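Local coordinates for protein plasmodium falciparum gamete antigen 27/25 (Plasmodium falciparum, PDB 1N81) that is essential for sexual development of the malaria parasite, has no settled molecular function, and possibly takes part in protein dimerization, at residues Arg131-Lys136 against Phe169-Val174. Numbering follows the deposited sequence.
Sequences RIMNDK and FLIDVV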
loop_
_atom_site.group_PDB
_atom_site.type_symbol
_atom_site.label_atom_id
_atom_site.label_comp_id
_atom_site.label_asym_id
_atom_site.label_seq_id
_atom_site.Cartn_x
_atom_site.Cartn_y
_atom_site.Cartn_z
ATOM N N ARG A 131 4.712 13.086 -12.270
ATOM C CA ARG A 131 6.004 12.517 -12.614
ATOM C C ARG A 131 6.601 11.816 -11.354
ATOM O O ARG A 131 7.110 10.678 -11.423
ATOM C CB ARG A 131 6.967 13.593 -13.058
ATOM C CG ARG A 131 8.295 13.008 -13.503
ATOM C CD ARG A 131 9.345 14.097 -13.656
ATOM N NE ARG A 131 9.822 14.612 -12.370
ATOM C CZ ARG A 131 10.539 13.902 -11.491
ATOM N NH1 ARG A 131 10.878 12.637 -11.747
ATOM N NH2 ARG A 131 10.902 14.453 -10.344
ATOM N N ILE A 132 6.521 12.491 -10.208
ATOM C CA ILE A 132 7.069 11.934 -8.972
ATOM C C ILE A 132 6.389 10.610 -8.615
ATOM O O ILE A 132 7.071 9.643 -8.312
ATOM C CB ILE A 132 6.974 12.956 -7.796
ATOM C CG1 ILE A 132 7.910 14.131 -8.076
ATOM C CG2 ILE A 132 7.428 12.304 -6.461
ATOM C CD1 ILE A 132 7.708 15.337 -7.147
ATOM N N MET A 133 5.059 10.559 -8.709
ATOM C CA MET A 133 4.311 9.337 -8.404
ATOM C C MET A 133 4.804 8.146 -9.229
ATOM O O MET A 133 4.787 6.990 -8.769
ATOM C CB MET A 133 2.826 9.535 -8.685
ATOM C CG MET A 133 2.151 10.508 -7.756
ATOM S SD MET A 133 0.387 10.619 -8.112
ATOM C CE MET A 133 -0.162 11.632 -6.773
ATOM N N ASN A 134 5.272 8.445 -10.436
ATOM C CA ASN A 134 5.749 7.423 -11.358
ATOM C C ASN A 134 7.270 7.310 -11.385
ATOM O O ASN A 134 7.802 6.514 -12.144
ATOM C CB ASN A 134 5.243 7.729 -12.804
ATOM C CG ASN A 134 3.718 7.591 -12.947
ATOM O OD1 ASN A 134 3.168 6.545 -12.676
ATOM N ND2 ASN A 134 3.044 8.656 -13.392
ATOM N N ASP A 135 7.980 8.089 -10.562
ATOM C CA ASP A 135 9.439 8.048 -10.613
ATOM C C ASP A 135 10.042 6.734 -10.096
ATOM O O ASP A 135 10.365 6.604 -8.910
ATOM C CB ASP A 135 10.030 9.243 -9.834
ATOM C CG ASP A 135 11.503 9.504 -10.187
ATOM O OD1 ASP A 135 12.210 8.545 -10.549
ATOM O OD2 ASP A 135 11.943 10.667 -10.094
ATOM N N LYS A 136 10.243 5.780 -11.000
ATOM C CA LYS A 136 10.788 4.485 -10.627
ATOM C C LYS A 136 12.187 4.589 -10.026
ATOM O O LYS A 136 12.597 3.729 -9.227
ATOM C CB LYS A 136 10.835 3.541 -11.836
ATOM C CG LYS A 136 9.549 3.387 -12.635
ATOM C CD LYS A 136 9.874 2.738 -14.000
ATOM C CE LYS A 136 8.744 2.838 -15.028
ATOM N NZ LYS A 136 7.703 1.779 -14.862
ATOM N N PHE A 169 -1.056 3.134 -6.146
ATOM C CA PHE A 169 -1.613 3.584 -4.879
ATOM C C PHE A 169 -1.608 5.128 -4.787
ATOM O O PHE A 169 -2.588 5.741 -4.388
ATOM C CB PHE A 169 -0.800 3.000 -3.707
ATOM C CG PHE A 169 -1.296 3.433 -2.346
ATOM C CD1 PHE A 169 -2.059 2.564 -1.559
ATOM C CD2 PHE A 169 -0.997 4.706 -1.856
ATOM C CE1 PHE A 169 -2.530 2.946 -0.284
ATOM C CE2 PHE A 169 -1.455 5.110 -0.592
ATOM C CZ PHE A 169 -2.231 4.216 0.200
ATOM N N LEU A 170 -0.495 5.754 -5.133
ATOM C CA LEU A 170 -0.415 7.205 -5.043
ATOM C C LEU A 170 -1.466 7.888 -5.950
ATOM O O LEU A 170 -2.221 8.757 -5.506
ATOM C CB LEU A 170 1.005 7.652 -5.403
ATOM C CG LEU A 170 2.009 7.247 -4.312
ATOM C CD1 LEU A 170 3.399 7.382 -4.836
ATOM C CD2 LEU A 170 1.834 8.087 -3.065
ATOM N N ILE A 171 -1.538 7.477 -7.208
ATOM C CA ILE A 171 -2.508 8.076 -8.123
ATOM C C ILE A 171 -3.931 7.943 -7.582
ATOM O O ILE A 171 -4.682 8.892 -7.587
ATOM C CB ILE A 171 -2.392 7.445 -9.535
ATOM C CG1 ILE A 171 -1.066 7.866 -10.163
ATOM C CG2 ILE A 171 -3.550 7.931 -10.424
ATOM C CD1 ILE A 171 -0.636 7.011 -11.340
ATOM N N ASP A 172 -4.280 6.767 -7.078
ATOM C CA ASP A 172 -5.596 6.526 -6.522
ATOM C C ASP A 172 -5.901 7.234 -5.232
ATOM O O ASP A 172 -7.043 7.605 -4.989
ATOM C CB ASP A 172 -5.802 5.048 -6.187
ATOM C CG ASP A 172 -6.048 4.227 -7.382
ATOM O OD1 ASP A 172 -6.161 4.826 -8.474
ATOM O OD2 ASP A 172 -6.137 2.999 -7.229
ATOM N N VAL A 173 -4.892 7.404 -4.387
ATOM C CA VAL A 173 -5.159 7.938 -3.063
ATOM C C VAL A 173 -4.836 9.384 -2.737
ATOM O O VAL A 173 -5.599 10.026 -2.028
ATOM C CB VAL A 173 -4.503 6.982 -2.006
ATOM C CG1 VAL A 173 -4.803 7.454 -0.584
ATOM C CG2 VAL A 173 -5.027 5.533 -2.239
ATOM N N VAL A 174 -3.717 9.889 -3.235
ATOM C CA VAL A 174 -3.323 11.266 -2.974
ATOM C C VAL A 174 -4.449 12.188 -3.429
ATOM O O VAL A 174 -4.987 12.015 -4.531
ATOM C CB VAL A 174 -2.040 11.640 -3.749
ATOM C CG1 VAL A 174 -1.712 13.129 -3.539
ATOM C CG2 VAL A 174 -0.861 10.782 -3.258
#
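In this all-helical fold, the C-terminal end of helix 126-133 packs against the last turn of helix 156-173 through one long methionine. Met133 and Leu170 are the closest CA pair, with 6.2 Å between Met133 CA and Leu170 CA, and both CB atoms are directed across the interface. The Met133 side chain is extended beyond CG (chi2 -177°, chi3 173°), which carries it past three partners in turn, Leu170, Ile171 and Val174. Met133 CG lies 3.9 Å from Leu170 CB, the two side chains crossing at a slant. Farther out, Met133 SD rests 3.7 Å from Ile171 CG1. The terminal methyl then meets Val174 tip to tip, with Met133 CE 3.6 Å from Val174 CB and close to both valine methyls. Met133 CE also comes within 3.8 Å of Leu170 O, a carbonyl already engaged by the backbone N of Val174, the residue at which the chain leaves helical geometry. At the margin, the amide oxygen of Asn134 lies near the end of Ile171, the side chains crossing at about a right angle. On the far side of the turn, Arg131 NH1 makes a salt bridge with Asp135 OD2 at 2.8 Å; the oxygen lies in the guanidinium plane but is approached from above the carboxylate plane. Asp135 OD1 meanwhile N-caps the following helix at Leu138 N. Around the apolar contact, Met133 and Leu170 also touch Val120 and Val116 of helix 96-122, while Val174 reaches Ile15 of helix 13-35, and Ser167 OG of helix 156-173 hydrogen-bonds to Met133 O, adding a polar tie between the packed helices.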